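Local coordinates for protein 'Carboxyl esterase 2 (Tuber melanosporum Mel28, PDB 5MIF) that probably hydrolyses carboxylic ester bonds, as an archaeal-like carboxylesterase of the alpha/beta hydrolase fold, at residues A[37-42]-A[326-331]; A[53-58]-A[248-253]; A[134-137]-A[142-145]; A[203-208]-A[270-275]. All blocks are in the same frame, centred on the assembly; numbering follows the deposited sequence.

Contact 1 of 4, residues A[37-42]-A[326-331]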
loop_
_atom_site.group_PDB
_atom_site.type_symbol
_atom_site.label_atom_id
_atom_site.label_comp_id
_atom_site.label_asym_id
_atom_site.label_seq_id
_atom_site.Cartn_x
_atom_site.Cartn_y
_atom_site.Cartn_z
ATOM N N PRO A 37 -18.124 1.925 1.334
ATOM C CA PRO A 37 -19.268 2.374 2.149
ATOM C C PRO A 37 -18.941 3.339 3.293
ATOM O O PRO A 37 -19.706 4.280 3.508
ATOM C CB PRO A 37 -19.825 1.060 2.704
ATOM C CG PRO A 37 -19.528 0.069 1.635
ATOM C CD PRO A 37 -18.173 0.470 1.090
ATOM N N ILE A 38 -17.859 3.109 4.028
ATOM C CA ILE A 38 -17.522 3.983 5.146
ATOM C C ILE A 38 -17.169 5.388 4.672
ATOM O O ILE A 38 -17.589 6.383 5.270
ATOM C CB ILE A 38 -16.348 3.436 5.976
ATOM C CG1 ILE A 38 -16.742 2.139 6.672
ATOM C CG2 ILE A 38 -15.922 4.442 7.028
ATOM C CD1 ILE A 38 -15.650 1.585 7.560
ATOM N N THR A 39 -16.376 5.451 3.608
ATOM C CA THR A 39 -15.957 6.714 3.019
ATOM C C THR A 39 -17.137 7.429 2.361
ATOM O O THR A 39 -17.269 8.651 2.447
ATOM C CB THR A 39 -14.831 6.497 1.999
ATOM O OG1 THR A 39 -13.691 5.944 2.677
ATOM C CG2 THR A 39 -14.427 7.822 1.352
ATOM N N GLN A 40 -17.981 6.652 1.694
ATOM C CA GLN A 40 -19.195 7.160 1.076
ATOM C C GLN A 40 -20.132 7.754 2.128
ATOM O O GLN A 40 -20.698 8.816 1.923
ATOM C CB GLN A 40 -19.897 6.044 0.309
ATOM C CG GLN A 40 -21.095 6.493 -0.486
ATOM C CD GLN A 40 -20.706 7.476 -1.561
ATOM O OE1 GLN A 40 -19.975 7.141 -2.490
ATOM N NE2 GLN A 40 -21.198 8.698 -1.443
ATOM N N ALA A 41 -20.282 7.063 3.253
ATOM C CA ALA A 41 -21.110 7.543 4.359
ATOM C C ALA A 41 -20.592 8.863 4.904
ATOM O O ALA A 41 -21.365 9.772 5.202
ATOM C CB ALA A 41 -21.164 6.509 5.468
ATOM N N TYR A 42 -19.276 8.967 5.039
ATOM C CA TYR A 42 -18.668 10.214 5.490
ATOM C C TYR A 42 -18.899 11.353 4.493
ATOM O O TYR A 42 -19.213 12.475 4.882
ATOM C CB TYR A 42 -17.176 10.022 5.729
ATOM C CG TYR A 42 -16.464 11.300 6.075
ATOM C CD1 TYR A 42 -16.378 11.730 7.394
ATOM C CD2 TYR A 42 -15.888 12.089 5.087
ATOM C CE1 TYR A 42 -15.732 12.905 7.719
ATOM C CE2 TYR A 42 -15.234 13.264 5.404
ATOM C CZ TYR A 42 -15.159 13.666 6.721
ATOM O OH TYR A 42 -14.510 14.842 7.046
ATOM N N SER A 326 -10.174 6.990 8.467
ATOM C CA SER A 326 -8.961 6.245 8.747
ATOM C C SER A 326 -9.235 4.802 9.155
ATOM O O SER A 326 -8.310 3.984 9.183
ATOM C CB SER A 326 -8.144 6.970 9.827
ATOM O OG SER A 326 -8.663 6.749 11.130
ATOM N N GLU A 327 -10.493 4.474 9.448
ATOM C CA GLU A 327 -10.828 3.113 9.874
ATOM C C GLU A 327 -11.323 2.229 8.729
ATOM O O GLU A 327 -11.526 1.029 8.919
ATOM C CB GLU A 327 -11.869 3.140 10.998
ATOM C CG GLU A 327 -11.338 3.749 12.299
ATOM C CD GLU A 327 -10.185 2.952 12.923
ATOM O OE1 GLU A 327 -10.106 1.720 12.726
ATOM O OE2 GLU A 327 -9.340 3.570 13.607
ATOM N N ALA A 328 -11.545 2.825 7.558
ATOM C CA ALA A 328 -11.856 2.067 6.353
ATOM C C ALA A 328 -10.642 1.195 5.996
ATOM O O ALA A 328 -9.508 1.553 6.325
ATOM C CB ALA A 328 -12.233 3.015 5.194
ATOM N N PRO A 329 -10.878 0.040 5.346
ATOM C CA PRO A 329 -9.825 -0.971 5.139
ATOM C C PRO A 329 -8.563 -0.428 4.472
ATOM O O PRO A 329 -7.482 -0.582 5.034
ATOM C CB PRO A 329 -10.502 -2.001 4.230
ATOM C CG PRO A 329 -11.953 -1.864 4.512
ATOM C CD PRO A 329 -12.197 -0.425 4.874
ATOM N N GLY A 330 -8.704 0.209 3.311
ATOM C CA GLY A 330 -7.563 0.744 2.585
ATOM C C GLY A 330 -6.782 1.787 3.358
ATOM O O GLY A 330 -5.553 1.749 3.414
ATOM N N ALA A 331 -7.498 2.727 3.957
ATOM C CA ALA A 331 -6.881 3.761 4.780
ATOM C C ALA A 331 -6.152 3.147 5.981
ATOM O O ALA A 331 -5.003 3.471 6.266
ATOM C CB ALA A 331 -7.929 4.753 5.251
#
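I38 and T39 pack against A328 in a small apolar contact that brings the N-terminal helix 37-47 of this alpha/beta hydrolase up to the turn entering the C-terminal helix 329-345. No hydrogen bond crosses it. What meets is one branched side chain, a threonine hydroxyl and a single methyl group. A328 stands at the N-cap of helix 329-345, just ahead of P329, and its CB is directed at the first helix. The CB atoms of I38 and A328 lie 4.2 Å apart, an ordinary van der Waals contact. I38 also passes its long branch alongside the alanine backbone: CG1 lies beside I38's own backbone N (chi1 -66°) and the branch then runs fully extended, which sets CD1 4.0 Å from the CA of A328. The same methyl comes within 4.4 Å of the carbonyl O of E327, a looser approach. That oxygen has a polar partner in R306 NH2 of the second subunit, and I38 packs on the same arginine, so the contact lies at the edge of the dimer interface. P329 follows suit, resting on A308 of the second subunit. The next residue after I38, T39, is buried, and its hydroxyl is taken up by the carboxylate of D36, just before the first helix. OG1 points opposite the threonine's own carbonyl carbon, and beyond its bond to D36 it only skims the alanine methyl, with T39 OG1 4.1 Å from A328 CB.

Contact 2 of 4, residues A[53-58]-A[248-253]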
loop_
_atom_site.group_PDB
_atom_site.type_symbol
_atom_site.label_atom_id
_atom_site.label_comp_id
_atom_site.label_asym_id
_atom_site.label_seq_id
_atom_site.Cartn_x
_atom_site.Cartn_y
_atom_site.Cartn_z
ATOM N N PHE A 53 -13.171 26.451 4.312
ATOM C CA PHE A 53 -12.165 27.274 3.662
ATOM C C PHE A 53 -12.827 28.509 3.048
ATOM O O PHE A 53 -12.975 28.632 1.831
ATOM C CB PHE A 53 -11.388 26.458 2.626
ATOM C CG PHE A 53 -10.550 25.369 3.241
ATOM C CD1 PHE A 53 -9.227 25.606 3.581
ATOM C CD2 PHE A 53 -11.099 24.129 3.531
ATOM C CE1 PHE A 53 -8.457 24.617 4.170
ATOM C CE2 PHE A 53 -10.334 23.133 4.114
ATOM C CZ PHE A 53 -9.010 23.378 4.437
ATOM N N ALA A 54 -13.239 29.415 3.926
ATOM C CA ALA A 54 -13.897 30.649 3.520
ATOM C C ALA A 54 -13.842 31.664 4.653
ATOM O O ALA A 54 -13.628 31.313 5.815
ATOM C CB ALA A 54 -15.343 30.384 3.102
ATOM N N PHE A 55 -14.045 32.928 4.309
ATOM C CA PHE A 55 -14.071 33.993 5.303
ATOM C C PHE A 55 -15.478 34.169 5.898
ATOM O O PHE A 55 -16.480 33.960 5.207
ATOM C CB PHE A 55 -13.601 35.310 4.680
ATOM C CG PHE A 55 -12.172 35.290 4.221
ATOM C CD1 PHE A 55 -11.132 35.280 5.139
ATOM C CD2 PHE A 55 -11.870 35.315 2.868
ATOM C CE1 PHE A 55 -9.810 35.268 4.713
ATOM C CE2 PHE A 55 -10.554 35.307 2.434
ATOM C CZ PHE A 55 -9.523 35.284 3.360
ATOM N N PRO A 56 -15.557 34.543 7.188
ATOM C CA PRO A 56 -14.412 34.741 8.087
ATOM C C PRO A 56 -13.868 33.416 8.634
ATOM O O PRO A 56 -14.647 32.485 8.864
ATOM C CB PRO A 56 -14.999 35.595 9.219
ATOM C CG PRO A 56 -16.433 35.209 9.254
ATOM C CD PRO A 56 -16.832 34.902 7.835
ATOM N N LEU A 57 -12.555 33.334 8.830
ATOM C CA LEU A 57 -11.947 32.144 9.415
ATOM C C LEU A 57 -12.197 32.132 10.921
ATOM O O LEU A 57 -12.159 33.180 11.565
ATOM C CB LEU A 57 -10.448 32.122 9.107
ATOM C CG LEU A 57 -10.128 31.995 7.618
ATOM C CD1 LEU A 57 -8.650 32.226 7.364
ATOM C CD2 LEU A 57 -10.542 30.622 7.133
ATOM N N PRO A 58 -12.420 30.942 11.498
ATOM C CA PRO A 58 -12.524 30.769 12.952
ATOM C C PRO A 58 -11.233 31.187 13.649
ATOM O O PRO A 58 -10.176 31.169 13.017
ATOM C CB PRO A 58 -12.755 29.263 13.116
ATOM C CG PRO A 58 -13.239 28.794 11.778
ATOM C CD PRO A 58 -12.558 29.666 10.777
ATOM N N ALA A 248 -4.441 28.073 -1.393
ATOM C CA ALA A 248 -3.284 28.561 -2.131
ATOM C C ALA A 248 -3.215 30.089 -2.149
ATOM O O ALA A 248 -2.125 30.669 -2.221
ATOM C CB ALA A 248 -3.302 28.032 -3.553
ATOM N N SER A 249 -4.382 30.730 -2.119
ATOM C CA SER A 249 -4.449 32.194 -2.149
ATOM C C SER A 249 -4.064 32.802 -0.800
ATOM O O SER A 249 -3.595 33.934 -0.750
ATOM C CB SER A 249 -5.846 32.676 -2.575
ATOM O OG SER A 249 -6.778 32.553 -1.517
ATOM N N LEU A 250 -4.256 32.063 0.293
ATOM C CA LEU A 250 -3.828 32.551 1.604
ATOM C C LEU A 250 -2.356 32.264 1.872
ATOM O O LEU A 250 -1.666 33.070 2.505
ATOM C CB LEU A 250 -4.668 31.943 2.727
ATOM C CG LEU A 250 -6.151 32.298 2.745
ATOM C CD1 LEU A 250 -6.756 31.923 4.084
ATOM C CD2 LEU A 250 -6.335 33.773 2.451
ATOM N N PHE A 251 -1.881 31.114 1.395
ATOM C CA PHE A 251 -0.510 30.673 1.646
ATOM C C PHE A 251 0.462 31.332 0.664
ATOM O O PHE A 251 1.521 31.808 1.054
ATOM C CB PHE A 251 -0.440 29.137 1.556
ATOM C CG PHE A 251 0.937 28.568 1.718
ATOM C CD1 PHE A 251 1.632 28.720 2.916
ATOM C CD2 PHE A 251 1.519 27.824 0.695
ATOM C CE1 PHE A 251 2.894 28.174 3.083
ATOM C CE2 PHE A 251 2.784 27.274 0.852
ATOM C CZ PHE A 251 3.471 27.442 2.051
ATOM N N THR A 252 0.070 31.390 -0.606
ATOM C CA THR A 252 0.851 32.061 -1.640
ATOM C C THR A 252 -0.031 33.083 -2.374
ATOM O O THR A 252 -0.448 32.841 -3.509
ATOM C CB THR A 252 1.438 31.061 -2.668
ATOM O OG1 THR A 252 0.414 30.136 -3.072
ATOM C CG2 THR A 252 2.601 30.281 -2.070
ATOM N N PRO A 253 -0.333 34.221 -1.714
ATOM C CA PRO A 253 -1.174 35.268 -2.309
ATOM C C PRO A 253 -0.599 35.820 -3.617
ATOM O O PRO A 253 -1.359 36.229 -4.486
ATOM C CB PRO A 253 -1.221 36.351 -1.221
ATOM C CG PRO A 253 -0.082 36.041 -0.296
ATOM C CD PRO A 253 0.061 34.555 -0.332
#
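F55 and L57 in the long loop after helix 37-47 lean on L250 in the last turn of helix 241-251. The pairing of an N-terminal segment with a helix lying between strands 213-217 and 279-284 is consistent with the cap region of the hormone-sensitive-lipase-like family. L250 does the work by forking. Its CG lies beside its own backbone N (chi1 -64°), and from there the two methyls part to different partners. CD1 meets L57 CD1 tip to tip at 3.8 Å, while CD2 reaches F55 CZ at 3.6 Å, the far end of a ring that comes from the other direction and meets the methyl at a slant. The peptide bond between F55 and P56 is cis, a bend lying between the two residues that both reach L250. The contact is wholly apolar and near the surface, and F55 also touches a crystal neighbour, so its ring position may owe something to the lattice. T252, the first residue to leave the helix, turns its OG1 and N to A248 O, the hydroxyl at 2.7 Å on a lone pair in the carbonyl plane. Around the pair, the F55 ring meets that of F246 one turn earlier in helix 241-251, L57 touches V121 and L250 rests on T151, while F251, on another side of the helix, stacks on W120 and packs against the start of helix 158-173.

Contact 3 of 4, residues A[134-137]-A[142-145]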
loop_
_atom_site.group_PDB
_atom_site.type_symbol
_atom_site.label_atom_id
_atom_site.label_comp_id
_atom_site.label_asym_id
_atom_site.label_seq_id
_atom_site.Cartn_x
_atom_site.Cartn_y
_atom_site.Cartn_z
ATOM N N ASN A 134 -1.435 6.680 16.078
ATOM C CA ASN A 134 -1.207 5.593 15.139
ATOM C C ASN A 134 0.278 5.479 14.763
ATOM O O ASN A 134 0.838 4.387 14.774
ATOM C CB ASN A 134 -2.070 5.790 13.882
ATOM C CG ASN A 134 -3.505 5.349 14.087
ATOM O OD1 ASN A 134 -3.774 4.482 14.921
ATOM N ND2 ASN A 134 -4.439 5.947 13.342
ATOM N N LEU A 135 0.899 6.603 14.419
ATOM C CA LEU A 135 2.315 6.647 14.070
ATOM C C LEU A 135 3.163 6.144 15.222
ATOM O O LEU A 135 4.099 5.365 15.035
ATOM C CB LEU A 135 2.735 8.071 13.706
ATOM C CG LEU A 135 2.345 8.544 12.307
ATOM C CD1 LEU A 135 2.898 9.942 12.088
ATOM C CD2 LEU A 135 2.859 7.567 11.240
ATOM N N ILE A 136 2.857 6.617 16.422
ATOM C CA ILE A 136 3.624 6.193 17.578
ATOM C C ILE A 136 3.401 4.708 17.861
ATOM O O ILE A 136 4.358 3.988 18.146
ATOM C CB ILE A 136 3.285 7.021 18.814
ATOM C CG1 ILE A 136 3.867 8.428 18.646
ATOM C CG2 ILE A 136 3.854 6.366 20.081
ATOM C CD1 ILE A 136 3.570 9.334 19.786
ATOM N N ARG A 137 2.157 4.242 17.761
ATOM C CA ARG A 137 1.889 2.831 18.027
ATOM C C ARG A 137 2.647 1.947 17.045
ATOM O O ARG A 137 3.314 1.007 17.462
ATOM C CB ARG A 137 0.398 2.498 17.953
ATOM C CG ARG A 137 0.095 1.051 18.407
ATOM C CD ARG A 137 -1.176 0.516 17.798
ATOM N NE ARG A 137 -2.210 1.542 17.768
ATOM C CZ ARG A 137 -2.735 2.042 16.651
ATOM N NH1 ARG A 137 -2.316 1.609 15.460
ATOM N NH2 ARG A 137 -3.672 2.980 16.723
ATOM N N ALA A 142 9.676 8.306 18.320
ATOM C CA ALA A 142 9.185 9.594 18.792
ATOM C C ALA A 142 8.639 10.396 17.611
ATOM O O ALA A 142 9.067 10.195 16.463
ATOM C CB ALA A 142 10.291 10.367 19.490
ATOM N N VAL A 143 7.709 11.312 17.899
ATOM C CA VAL A 143 7.166 12.212 16.879
ATOM C C VAL A 143 7.444 13.664 17.292
ATOM O O VAL A 143 7.081 14.096 18.392
ATOM C CB VAL A 143 5.652 12.015 16.678
ATOM C CG1 VAL A 143 5.081 13.131 15.789
ATOM C CG2 VAL A 143 5.362 10.644 16.072
ATOM N N PHE A 144 8.123 14.385 16.404
ATOM C CA PHE A 144 8.449 15.793 16.575
ATOM C C PHE A 144 7.446 16.555 15.731
ATOM O O PHE A 144 7.611 16.701 14.515
ATOM C CB PHE A 144 9.903 16.045 16.143
ATOM C CG PHE A 144 10.383 17.465 16.311
ATOM C CD1 PHE A 144 10.683 17.974 17.567
ATOM C CD2 PHE A 144 10.613 18.260 15.203
ATOM C CE1 PHE A 144 11.156 19.270 17.713
ATOM C CE2 PHE A 144 11.087 19.553 15.342
ATOM C CZ PHE A 144 11.354 20.062 16.599
ATOM N N PHE A 145 6.371 16.991 16.375
ATOM C CA PHE A 145 5.240 17.589 15.674
ATOM C C PHE A 145 5.387 19.117 15.664
ATOM O O PHE A 145 5.314 19.769 16.716
ATOM C CB PHE A 145 3.937 17.161 16.351
ATOM C CG PHE A 145 2.693 17.602 15.639
ATOM C CD1 PHE A 145 2.124 18.844 15.911
ATOM C CD2 PHE A 145 2.074 16.772 14.734
ATOM C CE1 PHE A 145 0.960 19.255 15.268
ATOM C CE2 PHE A 145 0.906 17.173 14.078
ATOM C CZ PHE A 145 0.344 18.416 14.352
#
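L135, the first residue of helix 129-139 here to touch strand 142-147, points its CB toward V143 of that strand. The two elements belong to the beta-alpha-beta unit made by strand 109-115, the helix and strand 142-147, the helix packing on the central sheet of the alpha/beta hydrolase fold. The approach of L135 is light, its CB standing 4.4 Å from V143 CG2, and its side chain is shared with Y114 on the neighbouring parallel strand, which V143 touches as well. I136 makes the firmer contact. Its CB does not aim straight at the strand, but CG1 lies beside the backbone N, opposite the carbonyl carbon (chi1 -72°), and this swings the long branch over to V143. The two side chains cross obliquely, I136 CG1 meeting V143 CG2 at 3.7 Å. The same valine methyl therefore receives both helix residues. V143 can offer it because its other methyl, CG1, takes the position anti to the backbone N (chi1 170°), which leaves CG2 opposite the carbonyl carbon. I136 goes on to pack against Y95 and P97 of strand 90-97 and F75 of strand 75-82, so the helix bears on several strands of the sheet. The main chain of 142-145 is engaged in that sheet, A142 and F144 bonding to strand 109-115 and V143 to Y95. No hydrogen bond joins helix to strand here: the contact is buried hydrocarbon alone, holding the helix by shape and exclusion of water and leaving the strand's polar groups to its neighbours.

Contact 4 of 4, residues A[203-208]-A[270-275]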
loop_
_atom_site.group_PDB
_atom_site.type_symbol
_atom_site.label_atom_id
_atom_site.label_comp_id
_atom_site.label_asym_id
_atom_site.label_seq_id
_atom_site.Cartn_x
_atom_site.Cartn_y
_atom_site.Cartn_z
ATOM N N SER A 203 17.033 21.563 2.807
ATOM C CA SER A 203 18.197 20.878 3.375
ATOM C C SER A 203 19.250 20.612 2.296
ATOM O O SER A 203 20.455 20.732 2.537
ATOM C CB SER A 203 17.786 19.569 4.035
ATOM O OG SER A 203 16.785 19.798 5.000
ATOM N N ILE A 204 18.783 20.253 1.103
ATOM C CA ILE A 204 19.676 19.994 -0.020
ATOM C C ILE A 204 20.384 21.291 -0.430
ATOM O O ILE A 204 21.605 21.328 -0.527
ATOM C CB ILE A 204 18.904 19.380 -1.198
ATOM C CG1 ILE A 204 18.551 17.923 -0.863
ATOM C CG2 ILE A 204 19.727 19.448 -2.476
ATOM C CD1 ILE A 204 17.396 17.355 -1.650
ATOM N N LYS A 205 19.618 22.367 -0.597
ATOM C CA LYS A 205 20.190 23.681 -0.917
ATOM C C LYS A 205 21.196 24.217 0.100
ATOM O O LYS A 205 22.138 24.923 -0.276
ATOM C CB LYS A 205 19.075 24.714 -1.074
ATOM C CG LYS A 205 18.222 24.490 -2.293
ATOM C CD LYS A 205 17.096 25.520 -2.407
ATOM C CE LYS A 205 16.374 25.317 -3.719
ATOM N NZ LYS A 205 16.061 26.575 -4.443
ATOM N N ARG A 206 20.997 23.915 1.382
ATOM C CA ARG A 206 21.812 24.519 2.429
ATOM C C ARG A 206 22.818 23.532 3.003
ATOM O O ARG A 206 23.591 23.867 3.898
ATOM C CB ARG A 206 20.892 25.074 3.532
ATOM C CG ARG A 206 19.960 26.196 3.018
ATOM C CD ARG A 206 18.801 26.526 3.966
ATOM N NE ARG A 206 17.947 27.565 3.394
ATOM C CZ ARG A 206 16.809 28.007 3.924
ATOM N NH1 ARG A 206 16.346 27.487 5.056
ATOM N NH2 ARG A 206 16.126 28.966 3.309
ATOM N N LYS A 207 22.825 22.331 2.437
ATOM C CA LYS A 207 23.715 21.241 2.836
ATOM C C LYS A 207 23.611 20.907 4.318
ATOM O O LYS A 207 24.615 20.803 5.017
ATOM C CB LYS A 207 25.158 21.558 2.434
ATOM C CG LYS A 207 25.281 21.615 0.901
ATOM C CD LYS A 207 26.573 22.239 0.393
ATOM C CE LYS A 207 26.541 22.377 -1.133
ATOM N NZ LYS A 207 25.749 21.298 -1.795
ATOM N N THR A 208 22.375 20.741 4.786
ATOM C CA THR A 208 22.128 20.297 6.154
ATOM C C THR A 208 21.484 18.908 6.106
ATOM O O THR A 208 20.887 18.546 5.095
ATOM C CB THR A 208 21.228 21.293 6.921
ATOM O OG1 THR A 208 20.019 21.525 6.189
ATOM C CG2 THR A 208 21.969 22.612 7.154
ATOM N N ASP A 270 16.155 18.758 -11.550
ATOM C CA ASP A 270 16.628 17.374 -11.560
ATOM C C ASP A 270 17.781 17.185 -10.587
ATOM O O ASP A 270 17.835 16.200 -9.850
ATOM C CB ASP A 270 17.067 16.966 -12.973
ATOM C CG ASP A 270 15.904 16.602 -13.862
ATOM O OD1 ASP A 270 14.757 16.611 -13.373
ATOM O OD2 ASP A 270 16.128 16.325 -15.058
ATOM N N GLU A 271 18.702 18.140 -10.585
ATOM C CA GLU A 271 19.906 18.025 -9.774
ATOM C C GLU A 271 19.589 18.011 -8.274
ATOM O O GLU A 271 20.207 17.274 -7.505
ATOM C CB GLU A 271 20.866 19.171 -10.097
ATOM C CG GLU A 271 22.123 19.194 -9.224
ATOM C CD GLU A 271 22.979 20.440 -9.446
ATOM O OE1 GLU A 271 23.093 20.883 -10.613
ATOM O OE2 GLU A 271 23.550 20.960 -8.456
ATOM N N ASP A 272 18.627 18.828 -7.857
ATOM C CA ASP A 272 18.216 18.853 -6.446
ATOM C C ASP A 272 17.395 17.618 -6.067
ATOM O O ASP A 272 17.677 16.972 -5.066
ATOM C CB ASP A 272 17.404 20.111 -6.140
ATOM C CG ASP A 272 18.252 21.368 -6.140
ATOM O OD1 ASP A 272 19.490 21.273 -5.938
ATOM O OD2 ASP A 272 17.666 22.453 -6.347
ATOM N N LEU A 273 16.386 17.298 -6.878
ATOM C CA LEU A 273 15.481 16.193 -6.578
ATOM C C LEU A 273 16.199 14.854 -6.523
ATOM O O LEU A 273 15.827 13.979 -5.738
ATOM C CB LEU A 273 14.368 16.117 -7.612
ATOM C CG LEU A 273 13.237 17.123 -7.463
ATOM C CD1 LEU A 273 12.084 16.712 -8.351
ATOM C CD2 LEU A 273 12.796 17.221 -6.006
ATOM N N ALA A 274 17.251 14.713 -7.329
ATOM C CA ALA A 274 18.046 13.485 -7.359
ATOM C C ALA A 274 18.700 13.226 -6.006
ATOM O O ALA A 274 19.140 12.113 -5.725
ATOM C CB ALA A 274 19.107 13.554 -8.464
ATOM N N LYS A 275 18.745 14.259 -5.164
ATOM C CA LYS A 275 19.338 14.143 -3.833
ATOM C C LYS A 275 18.301 13.926 -2.731
ATOM O O LYS A 275 18.649 13.916 -1.547
ATOM C CB LYS A 275 20.168 15.387 -3.505
ATOM C CG LYS A 275 21.367 15.598 -4.436
ATOM C CD LYS A 275 22.228 16.768 -4.004
ATOM C CE LYS A 275 23.270 17.099 -5.069
ATOM N NZ LYS A 275 23.853 18.469 -4.907
#
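I204, near the C-terminal end of helix 191-206, is wedged between D272 and K275 of the short helix 270-273 and the turn after it. In this alpha/beta hydrolase, helix 191-206 directly follows what looks like the nucleophile elbow, and the contact lies at the far end of that helix. Both branches of I204 touch both partners. CG1 lies beside the isoleucine's backbone N (chi1 -73°) and the chain runs on extended, carrying CD1 to the turn. There CD1 sits 3.4 Å from D272 O and 3.7 Å from K275 O, with K275 CB 3.9 Å from the same methyl. The shorter branch, CG2, meets side-chain atoms, lying 3.9 Å from D272 OD1 and 4.0 Å from K275 CD, so the extended lysine chain runs obliquely across the isoleucine. With an alanine in place of I204, the aliphatic stem of K275 and the D272 carbonyl oxygen would probably lose their apolar cover and a gap would open between the two segments. K205 adds its CE beside the D272 carboxylate, crossing it at about a right angle, but its amino group is in a salt bridge with D261 instead. In the next shell, K275 N bonds D272 O and fixes the turn against which I204 lies, S269 OG bonds D272 N, and D270 is paired with R299. Helix 191-206 itself closes in a Schellman motif. K207 takes the positive phi (55°), its N bonds I204 O only weakly, and T208 N bonds S203 O at 3.0 Å.

From the N terminus, helix 37-47 opens contact 1, which closes only at the start of the last helix, 329-345, so the other three lie inside its loop. Contact 2 opens next, in the loop at 53-58, and shuts at 248-253 on helix 241-251. Contact 3 is the short step, opening and closing within contact 2 as helix 129-139 turns back into strand 142-147. Contact 4 begins after it, at 203-208, inside the span of contact 2, but closes beyond it at 270-275, so the two cross. Contact 3 ties a helix to a strand of the central sheet, contacts 1 and 2 bring in N-terminal segments, and contact 4 joins helix ends about 37 Å, centre to centre, from contact 1.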